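Local coordinates for pesticidal crystal protein Cry2Aa (Bacillus thuringiensis serovar kurstaki, PDB 1I5P), which promotes colloidosmotic lysis by binding to midgut epithelial cells of dipteran and lepidopteran larvae, at residues D210-R213 / N214-D218; R537-G540 / N541-L545; W38-W41 / K42-H46; F525-S528 / N529-A532; L299-V302 / N303-Y306. One frame throughout, in Å; residues are numbered along the deposited sequence.

Contact 1. Residues D210-R213 / N214-D218; sequences DYLR and NYTRD
N214 continues the helix, giving its backbone N-H to D210 O, 2.7 Å away. Its side-chain amide turns toward R213: NH1 of R213 donates to OD1 of N214 at 3.1 Å, arriving nearly end-on to the amide C=O, with the guanidinium and amide planes almost perpendicular. Y215 N bonds to Y211 O, and the two tyrosine side chains run side by side, yet the rings form a T-shaped pair, planes at 74°: the CE1 edge of Y215 meets the face of Y211, closest at CD2, 3.6 Å away. T216 grips the carbonyl of L212 twice. With chi1 at -72°, OG1 stands beside its own backbone N and faces the carbonyl one turn back, a short 2.5 Å from L212 O, while T216 N bonds to the same oxygen. R217 bends at chi2 and chi3 and brings NH2 within 3.7 Å of R213 NH1. The two like charges share water 1, which accepts from both, and the R217 charge is probably offset by D218, whose OD1 takes a nearly straight bond from R217 NH1. R213 NH2 also bonds to N577 O. Helix 202-232 belongs to the helical bundle; here both tyrosine side chains touch Q154 of helix 145-160, and L212 packs on I188 of helix 170-193 and on L632 and Y633 at the chain's C-terminal end.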
loop_
_atom_site.group_PDB
_atom_site.type_symbol
_atom_site.label_atom_id
_atom_site.label_comp_id
_atom_site.label_asym_id
_atom_site.label_seq_id
_atom_site.Cartn_x
_atom_site.Cartn_y
_atom_site.Cartn_z
ATOM N N ASP A 210 -9.484 -25.007 -7.034
ATOM C CA ASP A 210 -9.803 -24.261 -8.253
ATOM C C ASP A 210 -10.689 -23.074 -7.913
ATOM O O ASP A 210 -10.585 -22.016 -8.535
ATOM C CB ASP A 210 -10.513 -25.146 -9.285
ATOM C CG ASP A 210 -9.587 -26.161 -9.927
ATOM O OD1 ASP A 210 -8.356 -25.959 -9.889
ATOM O OD2 ASP A 210 -10.097 -27.157 -10.484
ATOM N N TYR A 211 -11.566 -23.254 -6.932
ATOM C CA TYR A 211 -12.444 -22.174 -6.501
ATOM C C TYR A 211 -11.618 -20.977 -6.020
ATOM O O TYR A 211 -11.861 -19.838 -6.422
ATOM C CB TYR A 211 -13.356 -22.647 -5.364
ATOM C CG TYR A 211 -14.601 -23.399 -5.798
ATOM C CD1 TYR A 211 -15.488 -23.907 -4.849
ATOM C CD2 TYR A 211 -14.907 -23.581 -7.146
ATOM C CE1 TYR A 211 -16.651 -24.575 -5.229
ATOM C CE2 TYR A 211 -16.069 -24.249 -7.538
ATOM C CZ TYR A 211 -16.935 -24.740 -6.574
ATOM O OH TYR A 211 -18.099 -25.374 -6.942
ATOM N N LEU A 212 -10.641 -21.239 -5.157
ATOM C CA LEU A 212 -9.808 -20.165 -4.630
ATOM C C LEU A 212 -9.167 -19.378 -5.768
ATOM O O LEU A 212 -9.184 -18.148 -5.774
ATOM C CB LEU A 212 -8.715 -20.727 -3.714
ATOM C CG LEU A 212 -7.886 -19.661 -2.980
ATOM C CD1 LEU A 212 -8.804 -18.802 -2.115
ATOM C CD2 LEU A 212 -6.815 -20.328 -2.120
ATOM N N ARG A 213 -8.608 -20.091 -6.738
ATOM C CA ARG A 213 -7.976 -19.428 -7.864
ATOM C C ARG A 213 -8.991 -18.708 -8.749
ATOM O O ARG A 213 -8.854 -17.510 -9.013
ATOM C CB ARG A 213 -7.199 -20.423 -8.727
ATOM C CG ARG A 213 -6.539 -19.766 -9.946
ATOM C CD ARG A 213 -6.354 -20.755 -11.088
ATOM N NE ARG A 213 -5.678 -20.169 -12.249
ATOM C CZ ARG A 213 -6.284 -19.531 -13.252
ATOM N NH1 ARG A 213 -7.602 -19.380 -13.265
ATOM N NH2 ARG A 213 -5.562 -19.051 -14.255
ATOM N N ASN A 214 -10.006 -19.434 -9.207
ATOM C CA ASN A 214 -11.008 -18.854 -10.104
ATOM C C ASN A 214 -11.810 -17.706 -9.522
ATOM O O ASN A 214 -12.062 -16.719 -10.211
ATOM C CB ASN A 214 -11.953 -19.942 -10.620
ATOM C CG ASN A 214 -11.238 -20.971 -11.484
ATOM O OD1 ASN A 214 -10.154 -20.714 -12.005
ATOM N ND2 ASN A 214 -11.853 -22.136 -11.650
ATOM N N TYR A 215 -12.215 -17.814 -8.263
ATOM C CA TYR A 215 -12.975 -16.726 -7.669
ATOM C C TYR A 215 -12.067 -15.538 -7.357
ATOM O O TYR A 215 -12.489 -14.390 -7.449
ATOM C CB TYR A 215 -13.729 -17.213 -6.429
ATOM C CG TYR A 215 -14.965 -18.015 -6.794
ATOM C CD1 TYR A 215 -14.993 -19.400 -6.653
ATOM C CD2 TYR A 215 -16.091 -17.386 -7.336
ATOM C CE1 TYR A 215 -16.111 -20.145 -7.043
ATOM C CE2 TYR A 215 -17.211 -18.118 -7.729
ATOM C CZ TYR A 215 -17.216 -19.496 -7.580
ATOM O OH TYR A 215 -18.328 -20.213 -7.962
ATOM N N THR A 216 -10.812 -15.809 -7.013
ATOM C CA THR A 216 -9.872 -14.720 -6.744
ATOM C C THR A 216 -9.748 -13.915 -8.039
ATOM O O THR A 216 -9.711 -12.686 -8.028
ATOM C CB THR A 216 -8.475 -15.259 -6.344
ATOM O OG1 THR A 216 -8.535 -15.806 -5.019
ATOM C CG2 THR A 216 -7.436 -14.149 -6.388
ATOM N N ARG A 217 -9.690 -14.631 -9.156
ATOM C CA ARG A 217 -9.590 -13.998 -10.458
ATOM C C ARG A 217 -10.817 -13.129 -10.742
ATOM O O ARG A 217 -10.690 -11.936 -11.019
ATOM C CB ARG A 217 -9.432 -15.071 -11.538
ATOM C CG ARG A 217 -9.697 -14.589 -12.957
ATOM C CD ARG A 217 -10.884 -15.338 -13.537
ATOM N NE ARG A 217 -10.489 -16.595 -14.160
ATOM C CZ ARG A 217 -11.271 -17.665 -14.260
ATOM N NH1 ARG A 217 -12.500 -17.649 -13.764
ATOM N NH2 ARG A 217 -10.825 -18.749 -14.874
ATOM N N ASP A 218 -12.001 -13.725 -10.660
ATOM C CA ASP A 218 -13.241 -12.997 -10.928
ATOM C C ASP A 218 -13.425 -11.771 -10.042
ATOM O O ASP A 218 -13.713 -10.673 -10.531
ATOM C CB ASP A 218 -14.448 -13.921 -10.752
ATOM C CG ASP A 218 -14.445 -15.080 -11.730
ATOM O OD1 ASP A 218 -13.623 -15.066 -12.665
ATOM O OD2 ASP A 218 -15.269 -16.002 -11.566
HETATM O O HOH W 1 -8.288 -18.226 -15.777
#

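Contact 2. Residues R537-G540 / N541-L545; sequences RGNG and NSYNL
N539 reaches both N541 and Y543 with the two ends of its amide. OD1 accepts the backbone N-H of N541 at 3.0 Å, closing an Asx turn, though the donor sits well above the plane of the amide carbonyl. ND2 points the other way and donates to Y543 OH at 2.8 Å, an almost straight bond lying in the amide plane. The amide and the Y543 ring are nearly coplanar, only 18° apart; the two side chains come from opposite directions, and OD1 lies in the ring plane at its edge, 3.8 Å from Y543 CE1. A chi1 of 55° sets the N539 amide between its own backbone N and carbonyl carbon and turns it toward N541 N and Y543 OH. ND2 has a second acceptor in P488 O, and Y543 OH a second partner in T492 O, so the polar groups on this side are well engaged. The outer side is looser. G540, in the left-handed region, is exposed, and N541 lays its amide across that of N539 without bonding to it. Water 2 spans N539 O and N541 OD1, the second bond weak at 3.3 Å. The turn carries the chain from strand 530-537 to strand 541-550, between the two sheets of the C-terminal jelly-roll sandwich, with G540 and N541 bonded to A597 of strand 585-597 and Y543 packed on F624 of strand 617-626.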
loop_
_atom_site.group_PDB
_atom_site.type_symbol
_atom_site.label_atom_id
_atom_site.label_comp_id
_atom_site.label_asym_id
_atom_site.label_seq_id
_atom_site.Cartn_x
_atom_site.Cartn_y
_atom_site.Cartn_z
ATOM N N ARG A 537 18.861 -9.478 5.096
ATOM C CA ARG A 537 19.556 -9.975 6.274
ATOM C C ARG A 537 18.957 -11.348 6.579
ATOM O O ARG A 537 17.820 -11.441 7.045
ATOM C CB ARG A 537 19.324 -9.024 7.452
ATOM C CG ARG A 537 20.134 -9.347 8.695
ATOM C CD ARG A 537 21.606 -9.095 8.453
ATOM N NE ARG A 537 22.415 -9.347 9.639
ATOM C CZ ARG A 537 23.719 -9.108 9.712
ATOM N NH1 ARG A 537 24.362 -8.607 8.665
ATOM N NH2 ARG A 537 24.380 -9.376 10.827
ATOM N N GLY A 538 19.720 -12.406 6.308
ATOM C CA GLY A 538 19.229 -13.754 6.533
ATOM C C GLY A 538 18.975 -14.173 7.970
ATOM O O GLY A 538 19.452 -13.544 8.920
ATOM N N ASN A 539 18.223 -15.254 8.128
ATOM C CA ASN A 539 17.894 -15.778 9.444
ATOM C C ASN A 539 18.339 -17.233 9.553
ATOM O O ASN A 539 17.986 -17.928 10.504
ATOM C CB ASN A 539 16.388 -15.678 9.677
ATOM C CG ASN A 539 15.592 -16.351 8.582
ATOM O OD1 ASN A 539 16.160 -17.007 7.705
ATOM N ND2 ASN A 539 14.268 -16.197 8.623
ATOM N N GLY A 540 19.103 -17.694 8.567
ATOM C CA GLY A 540 19.594 -19.059 8.585
ATOM C C GLY A 540 18.632 -20.106 8.059
ATOM O O GLY A 540 18.928 -21.295 8.106
ATOM N N ASN A 541 17.479 -19.688 7.553
ATOM C CA ASN A 541 16.508 -20.647 7.040
ATOM C C ASN A 541 16.528 -20.797 5.526
ATOM O O ASN A 541 16.960 -19.900 4.802
ATOM C CB ASN A 541 15.096 -20.257 7.483
ATOM C CG ASN A 541 14.897 -20.392 8.972
ATOM O OD1 ASN A 541 15.205 -21.431 9.554
ATOM N ND2 ASN A 541 14.374 -19.343 9.602
ATOM N N SER A 542 16.067 -21.950 5.057
ATOM C CA SER A 542 16.002 -22.210 3.629
ATOM C C SER A 542 14.577 -22.000 3.140
ATOM O O SER A 542 13.618 -22.410 3.792
ATOM C CB SER A 542 16.450 -23.637 3.317
ATOM O OG SER A 542 17.863 -23.701 3.224
ATOM N N TYR A 543 14.445 -21.361 1.985
ATOM C CA TYR A 543 13.137 -21.078 1.415
ATOM C C TYR A 543 13.091 -21.357 -0.071
ATOM O O TYR A 543 14.126 -21.420 -0.738
ATOM C CB TYR A 543 12.772 -19.597 1.593
ATOM C CG TYR A 543 12.713 -19.071 3.012
ATOM C CD1 TYR A 543 13.862 -18.618 3.660
ATOM C CD2 TYR A 543 11.496 -18.995 3.696
ATOM C CE1 TYR A 543 13.800 -18.096 4.959
ATOM C CE2 TYR A 543 11.425 -18.482 4.991
ATOM C CZ TYR A 543 12.577 -18.034 5.615
ATOM O OH TYR A 543 12.498 -17.543 6.904
ATOM N N ASN A 544 11.879 -21.524 -0.588
ATOM C CA ASN A 544 11.697 -21.684 -2.023
ATOM C C ASN A 544 11.451 -20.256 -2.480
ATOM O O ASN A 544 10.590 -19.559 -1.937
ATOM C CB ASN A 544 10.469 -22.531 -2.356
ATOM C CG ASN A 544 10.752 -24.010 -2.316
ATOM O OD1 ASN A 544 11.802 -24.466 -2.770
ATOM N ND2 ASN A 544 9.806 -24.778 -1.785
ATOM N N LEU A 545 12.234 -19.810 -3.450
ATOM C CA LEU A 545 12.080 -18.467 -3.967
ATOM C C LEU A 545 11.076 -18.464 -5.102
ATOM O O LEU A 545 11.213 -19.217 -6.073
ATOM C CB LEU A 545 13.418 -17.922 -4.471
ATOM C CG LEU A 545 13.387 -16.561 -5.172
ATOM C CD1 LEU A 545 12.978 -15.473 -4.185
ATOM C CD2 LEU A 545 14.764 -16.261 -5.751
HETATM O O HOH W 2 17.089 -20.463 12.142
#

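Contact 3. Residues W38-W41 / K42-H46; sequences WMEW and KRTDH
The carbonyl O of E40 is gripped twice by T44, near the end of the helix: by the backbone N at 3.0 Å and by OG1 at 3.2 Å from above the carbonyl plane. T44 OG1 gets there with a chi1 of 73°, which sets it between the backbone N and carbonyl carbon. One residue earlier, R43 runs alongside E40 and forms a side-on, two-nitrogen salt bridge with its carboxylate. NH2 meets the syn lone pair of OE1 at 2.8 Å and NE bonds to OE2 at 3.0 Å, both partners close to the guanidinium plane. The R43 guanidinium is thus held at one edge by E40 and covered on one face by T44 CG2, which rests over its centre. D45 then leaves the helix, its N still bonded to W41 O at 2.7 Å. Its carboxylate crosses the indole at a slant, with OD2 3.5 Å from W41 CD1, while W41 NE1 bonds to Y417 O. Helix 31-44 and the residues just after it are tied to several parts of the chain: K42 NZ bonds to V50 O and makes a salt bridge with E96 of helix 88-101, H46 reaches E243 of helix 238-259, and D45 forms a salt bridge with R375 of strand 373-377.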
loop_
_atom_site.group_PDB
_atom_site.type_symbol
_atom_site.label_atom_id
_atom_site.label_comp_id
_atom_site.label_asym_id
_atom_site.label_seq_id
_atom_site.Cartn_x
_atom_site.Cartn_y
_atom_site.Cartn_z
ATOM N N TRP A 38 -6.736 1.813 15.223
ATOM C CA TRP A 38 -7.546 2.262 14.099
ATOM C C TRP A 38 -8.769 3.022 14.605
ATOM O O TRP A 38 -9.179 4.015 14.001
ATOM C CB TRP A 38 -7.958 1.078 13.225
ATOM C CG TRP A 38 -6.914 0.734 12.216
ATOM C CD1 TRP A 38 -5.909 -0.183 12.348
ATOM C CD2 TRP A 38 -6.715 1.365 10.945
ATOM N NE1 TRP A 38 -5.098 -0.160 11.245
ATOM C CE2 TRP A 38 -5.566 0.783 10.365
ATOM C CE3 TRP A 38 -7.393 2.371 10.239
ATOM C CZ2 TRP A 38 -5.077 1.167 9.112
ATOM C CZ3 TRP A 38 -6.908 2.755 8.989
ATOM C CH2 TRP A 38 -5.758 2.152 8.440
ATOM N N MET A 39 -9.343 2.556 15.715
ATOM C CA MET A 39 -10.497 3.229 16.305
ATOM C C MET A 39 -10.085 4.620 16.770
ATOM O O MET A 39 -10.816 5.583 16.566
ATOM C CB MET A 39 -11.058 2.446 17.500
ATOM C CG MET A 39 -12.077 1.373 17.136
ATOM S SD MET A 39 -12.739 0.519 18.586
ATOM C CE MET A 39 -14.245 1.475 18.902
ATOM N N GLU A 40 -8.918 4.726 17.397
ATOM C CA GLU A 40 -8.451 6.025 17.862
ATOM C C GLU A 40 -8.134 6.919 16.677
ATOM O O GLU A 40 -8.396 8.117 16.700
ATOM C CB GLU A 40 -7.213 5.867 18.741
ATOM C CG GLU A 40 -7.562 5.628 20.187
ATOM C CD GLU A 40 -8.409 6.754 20.751
ATOM O OE1 GLU A 40 -7.831 7.823 21.051
ATOM O OE2 GLU A 40 -9.643 6.576 20.889
ATOM N N TRP A 41 -7.557 6.323 15.643
ATOM C CA TRP A 41 -7.229 7.048 14.425
ATOM C C TRP A 41 -8.518 7.687 13.902
ATOM O O TRP A 41 -8.557 8.874 13.569
ATOM C CB TRP A 41 -6.663 6.069 13.389
ATOM C CG TRP A 41 -6.535 6.610 11.991
ATOM C CD1 TRP A 41 -5.541 7.412 11.505
ATOM C CD2 TRP A 41 -7.404 6.334 10.881
ATOM N NE1 TRP A 41 -5.731 7.645 10.160
ATOM C CE2 TRP A 41 -6.866 6.995 9.754
ATOM C CE3 TRP A 41 -8.579 5.588 10.730
ATOM C CZ2 TRP A 41 -7.466 6.930 8.494
ATOM C CZ3 TRP A 41 -9.178 5.522 9.474
ATOM C CH2 TRP A 41 -8.616 6.191 8.372
ATOM N N LYS A 42 -9.581 6.895 13.850
ATOM C CA LYS A 42 -10.861 7.386 13.358
ATOM C C LYS A 42 -11.356 8.586 14.147
ATOM O O LYS A 42 -11.787 9.588 13.574
ATOM C CB LYS A 42 -11.914 6.281 13.421
ATOM C CG LYS A 42 -13.271 6.693 12.871
ATOM C CD LYS A 42 -13.147 7.152 11.429
ATOM C CE LYS A 42 -14.482 7.144 10.715
ATOM N NZ LYS A 42 -14.297 7.547 9.301
ATOM N N ARG A 43 -11.279 8.476 15.465
ATOM C CA ARG A 43 -11.741 9.520 16.366
ATOM C C ARG A 43 -10.979 10.836 16.322
ATOM O O ARG A 43 -11.582 11.906 16.324
ATOM C CB ARG A 43 -11.725 8.991 17.805
ATOM C CG ARG A 43 -12.209 9.987 18.857
ATOM C CD ARG A 43 -12.122 9.407 20.268
ATOM N NE ARG A 43 -10.759 9.360 20.805
ATOM C CZ ARG A 43 -10.126 10.398 21.350
ATOM N NH1 ARG A 43 -10.725 11.580 21.435
ATOM N NH2 ARG A 43 -8.898 10.252 21.835
ATOM N N THR A 44 -9.655 10.756 16.277
ATOM C CA THR A 44 -8.811 11.947 16.313
ATOM C C THR A 44 -8.095 12.362 15.036
ATOM O O THR A 44 -7.668 13.511 14.915
ATOM C CB THR A 44 -7.715 11.781 17.372
ATOM O OG1 THR A 44 -6.740 10.851 16.881
ATOM C CG2 THR A 44 -8.297 11.241 18.677
ATOM N N ASP A 45 -7.934 11.449 14.091
ATOM C CA ASP A 45 -7.205 11.806 12.890
ATOM C C ASP A 45 -8.020 12.022 11.640
ATOM O O ASP A 45 -9.241 11.853 11.623
ATOM C CB ASP A 45 -6.116 10.773 12.617
ATOM C CG ASP A 45 -5.038 10.775 13.682
ATOM O OD1 ASP A 45 -4.701 11.868 14.177
ATOM O OD2 ASP A 45 -4.526 9.689 14.017
ATOM N N HIS A 46 -7.316 12.428 10.593
ATOM C CA HIS A 46 -7.943 12.676 9.322
ATOM C C HIS A 46 -8.206 11.352 8.633
ATOM O O HIS A 46 -7.337 10.811 7.953
ATOM C CB HIS A 46 -7.045 13.553 8.444
ATOM C CG HIS A 46 -7.596 13.791 7.074
ATOM N ND1 HIS A 46 -8.871 14.264 6.854
ATOM C CD2 HIS A 46 -7.047 13.609 5.847
ATOM C CE1 HIS A 46 -9.087 14.359 5.554
ATOM N NE2 HIS A 46 -7.995 13.967 4.921
#

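Contact 4. Residues F525-S528 / N529-A532; sequences FEQS and NTTA
F525 and T530 slant across each other, and the methyl does the touching: T530 CG2 sits 3.5 Å from CD2 of the F525 ring. Farther along the ring, CZ meets A532 CB at 3.9 Å, so alternate residues of the new strand, T530 and A532, pack on one aromatic group. The two branches of T530 divide the work. With CG2 opposite the backbone N and directed at the ring, OG1 (chi1 -64°) turns inward and bonds to Q527 O at 2.6 Å, tilted from the carbonyl plane. Water 3 completes a small circuit, donating to T530 OG1 at 2.8 Å and accepting from Q527 N; N506 OD1 is also close enough to compete for the single hydroxyl proton. F525 also leans on L619 and V609. Farther round, S528 OG bonds to L611 N and N529 OD1 to N608 ND2. N529 takes up left-handed backbone angles, and with T530 it faces V609 across the sheet: a G1 beta bulge opening strand 530-537 of the jelly-roll sandwich.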
loop_
_atom_site.group_PDB
_atom_site.type_symbol
_atom_site.label_atom_id
_atom_site.label_comp_id
_atom_site.label_asym_id
_atom_site.label_seq_id
_atom_site.Cartn_x
_atom_site.Cartn_y
_atom_site.Cartn_z
ATOM N N PHE A 525 10.752 -3.710 -16.774
ATOM C CA PHE A 525 12.011 -3.654 -17.507
ATOM C C PHE A 525 11.695 -3.559 -18.999
ATOM O O PHE A 525 11.040 -4.437 -19.561
ATOM C CB PHE A 525 12.850 -4.913 -17.244
ATOM C CG PHE A 525 13.193 -5.132 -15.794
ATOM C CD1 PHE A 525 12.915 -6.352 -15.179
ATOM C CD2 PHE A 525 13.788 -4.125 -15.042
ATOM C CE1 PHE A 525 13.227 -6.563 -13.834
ATOM C CE2 PHE A 525 14.103 -4.326 -13.694
ATOM C CZ PHE A 525 13.821 -5.549 -13.091
ATOM N N GLU A 526 12.149 -2.488 -19.637
ATOM C CA GLU A 526 11.903 -2.306 -21.063
ATOM C C GLU A 526 13.153 -2.595 -21.878
ATOM O O GLU A 526 13.096 -2.679 -23.102
ATOM C CB GLU A 526 11.415 -0.882 -21.339
ATOM C CG GLU A 526 10.004 -0.620 -20.841
ATOM C CD GLU A 526 9.517 0.779 -21.162
ATOM O OE1 GLU A 526 10.179 1.480 -21.954
ATOM O OE2 GLU A 526 8.459 1.175 -20.628
ATOM N N GLN A 527 14.281 -2.741 -21.189
ATOM C CA GLN A 527 15.547 -3.037 -21.844
ATOM C C GLN A 527 16.031 -4.424 -21.443
ATOM O O GLN A 527 16.081 -4.761 -20.259
ATOM C CB GLN A 527 16.595 -1.984 -21.472
ATOM C CG GLN A 527 18.006 -2.330 -21.921
ATOM C CD GLN A 527 18.933 -1.134 -21.902
ATOM O OE1 GLN A 527 18.628 -0.104 -21.298
ATOM N NE2 GLN A 527 20.081 -1.267 -22.555
ATOM N N SER A 528 16.384 -5.229 -22.436
ATOM C CA SER A 528 16.853 -6.581 -22.182
ATOM C C SER A 528 18.167 -6.564 -21.396
ATOM O O SER A 528 18.918 -5.589 -21.434
ATOM C CB SER A 528 17.027 -7.328 -23.509
ATOM O OG SER A 528 17.133 -8.724 -23.300
ATOM N N ASN A 529 18.423 -7.646 -20.668
ATOM C CA ASN A 529 19.627 -7.783 -19.857
ATOM C C ASN A 529 19.728 -6.742 -18.740
ATOM O O ASN A 529 20.785 -6.146 -18.500
ATOM C CB ASN A 529 20.879 -7.728 -20.734
ATOM C CG ASN A 529 22.114 -8.219 -20.007
ATOM O OD1 ASN A 529 22.016 -8.931 -19.003
ATOM N ND2 ASN A 529 23.284 -7.858 -20.517
ATOM N N THR A 530 18.611 -6.528 -18.054
ATOM C CA THR A 530 18.576 -5.598 -16.938
ATOM C C THR A 530 18.677 -6.444 -15.677
ATOM O O THR A 530 18.012 -7.471 -15.551
ATOM C CB THR A 530 17.254 -4.796 -16.901
ATOM O OG1 THR A 530 17.158 -3.973 -18.071
ATOM C CG2 THR A 530 17.201 -3.911 -15.660
ATOM N N THR A 531 19.524 -6.016 -14.751
ATOM C CA THR A 531 19.701 -6.734 -13.502
ATOM C C THR A 531 19.300 -5.861 -12.329
ATOM O O THR A 531 19.719 -4.707 -12.228
ATOM C CB THR A 531 21.167 -7.174 -13.303
ATOM O OG1 THR A 531 21.505 -8.162 -14.285
ATOM C CG2 THR A 531 21.365 -7.756 -11.911
ATOM N N ALA A 532 18.472 -6.423 -11.458
ATOM C CA ALA A 532 18.011 -5.733 -10.266
ATOM C C ALA A 532 18.557 -6.498 -9.064
ATOM O O ALA A 532 18.271 -7.686 -8.889
ATOM C CB ALA A 532 16.478 -5.703 -10.225
HETATM O O HOH W 3 14.997 -2.200 -18.194
#

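Contact 5. Residues L299-V302 / N303-Y306; sequences LFQV and NSNY
Q301 to S304 form a type II beta turn, with N303 in the left-handed region, and a type I turn from N303 to Y306 follows directly, carrying the chain from helix 293-300 to strand 308-321 in the beta-prism domain. S304 N closes the first turn on Q301 O at 3.1 Å, a bent bond. The S304 hydroxyl folds back over the same residue, OG lying 3.4 Å from Q301 CB. V302 and N303 run side by side pointing the same way, and V302 CG1 comes within 3.8 Å of N303 CG. Around the turn, V302 O takes a bond from N425 ND2, and N303 reaches weakly to S347 O. Q301 is extended beyond CG; its NE2 bonds to D521 OD2 of the C-terminal sandwich, joining the two domains. The other end of that amide is held by water: water 4 donates to Q301 OE1 at 2.7 Å and lies at the same distance from S304 OG.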
loop_
_atom_site.group_PDB
_atom_site.type_symbol
_atom_site.label_atom_id
_atom_site.label_comp_id
_atom_site.label_asym_id
_atom_site.label_seq_id
_atom_site.Cartn_x
_atom_site.Cartn_y
_atom_site.Cartn_z
ATOM N N LEU A 299 6.791 10.121 -10.034
ATOM C CA LEU A 299 7.527 11.179 -9.349
ATOM C C LEU A 299 7.539 10.959 -7.842
ATOM O O LEU A 299 8.567 11.130 -7.188
ATOM C CB LEU A 299 6.893 12.537 -9.641
ATOM C CG LEU A 299 7.400 13.729 -8.824
ATOM C CD1 LEU A 299 8.824 14.066 -9.229
ATOM C CD2 LEU A 299 6.490 14.929 -9.051
ATOM N N PHE A 300 6.380 10.588 -7.304
ATOM C CA PHE A 300 6.223 10.359 -5.873
ATOM C C PHE A 300 7.025 9.170 -5.350
ATOM O O PHE A 300 7.272 9.075 -4.148
ATOM C CB PHE A 300 4.737 10.180 -5.533
ATOM C CG PHE A 300 3.885 11.386 -5.859
ATOM C CD1 PHE A 300 2.500 11.269 -5.941
ATOM C CD2 PHE A 300 4.465 12.638 -6.081
ATOM C CE1 PHE A 300 1.701 12.371 -6.236
ATOM C CE2 PHE A 300 3.671 13.747 -6.378
ATOM C CZ PHE A 300 2.285 13.608 -6.455
ATOM N N GLN A 301 7.441 8.271 -6.239
ATOM C CA GLN A 301 8.213 7.108 -5.808
ATOM C C GLN A 301 9.697 7.192 -6.158
ATOM O O GLN A 301 10.406 6.187 -6.127
ATOM C CB GLN A 301 7.609 5.831 -6.389
ATOM C CG GLN A 301 6.250 5.506 -5.794
ATOM C CD GLN A 301 5.676 4.232 -6.344
ATOM O OE1 GLN A 301 6.005 3.140 -5.880
ATOM N NE2 GLN A 301 4.813 4.358 -7.350
ATOM N N VAL A 302 10.164 8.388 -6.498
ATOM C CA VAL A 302 11.571 8.565 -6.826
ATOM C C VAL A 302 12.392 8.293 -5.572
ATOM O O VAL A 302 12.117 8.847 -4.509
ATOM C CB VAL A 302 11.858 10.000 -7.331
ATOM C CG1 VAL A 302 13.357 10.316 -7.216
ATOM C CG2 VAL A 302 11.405 10.134 -8.773
ATOM N N ASN A 303 13.395 7.433 -5.708
ATOM C CA ASN A 303 14.273 7.067 -4.603
ATOM C C ASN A 303 13.524 6.312 -3.508
ATOM O O ASN A 303 13.874 6.416 -2.337
ATOM C CB ASN A 303 14.931 8.315 -3.999
ATOM C CG ASN A 303 15.980 8.938 -4.916
ATOM O OD1 ASN A 303 16.473 8.294 -5.837
ATOM N ND2 ASN A 303 16.341 10.191 -4.642
ATOM N N SER A 304 12.493 5.560 -3.884
ATOM C CA SER A 304 11.716 4.794 -2.908
ATOM C C SER A 304 12.535 3.684 -2.266
ATOM O O SER A 304 12.184 3.194 -1.197
ATOM C CB SER A 304 10.485 4.165 -3.569
ATOM O OG SER A 304 9.376 5.050 -3.545
ATOM N N ASN A 305 13.620 3.283 -2.924
ATOM C CA ASN A 305 14.463 2.218 -2.402
ATOM C C ASN A 305 15.505 2.736 -1.412
ATOM O O ASN A 305 16.236 1.959 -0.799
ATOM C CB ASN A 305 15.140 1.471 -3.553
ATOM C CG ASN A 305 16.011 2.369 -4.406
ATOM O OD1 ASN A 305 15.632 3.487 -4.742
ATOM N ND2 ASN A 305 17.188 1.872 -4.772
ATOM N N TYR A 306 15.563 4.054 -1.247
ATOM C CA TYR A 306 16.503 4.656 -0.309
ATOM C C TYR A 306 15.828 4.932 1.031
ATOM O O TYR A 306 14.600 4.857 1.147
ATOM C CB TYR A 306 17.072 5.959 -0.878
ATOM C CG TYR A 306 18.125 5.734 -1.938
ATOM C CD1 TYR A 306 17.768 5.515 -3.266
ATOM C CD2 TYR A 306 19.477 5.671 -1.599
ATOM C CE1 TYR A 306 18.731 5.231 -4.233
ATOM C CE2 TYR A 306 20.447 5.389 -2.554
ATOM C CZ TYR A 306 20.070 5.170 -3.866
ATOM O OH TYR A 306 21.042 4.876 -4.791
HETATM O O HOH W 4 7.310 3.344 -3.523
#

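Along the chain the order is contact 3, 1, 5, 4, 2. Contact 3 sits at the end of helix 31-44 and contact 1 on helix 202-232 of the helical bundle, their centres 35 Å apart. Contact 5 belongs to the beta-prism domain. Contacts 4 and 2 bracket strand 530-537 of the C-terminal sandwich, one where it starts and the other where it passes into strand 541-550, with centres 26 Å apart. None of the five touches another; the closest pair, contacts 4 and 5, has nearest atoms about 9 Å apart. Three of them tie the domains of this toxin together: R213 to N577, D45 to R375 and Q301 to D521.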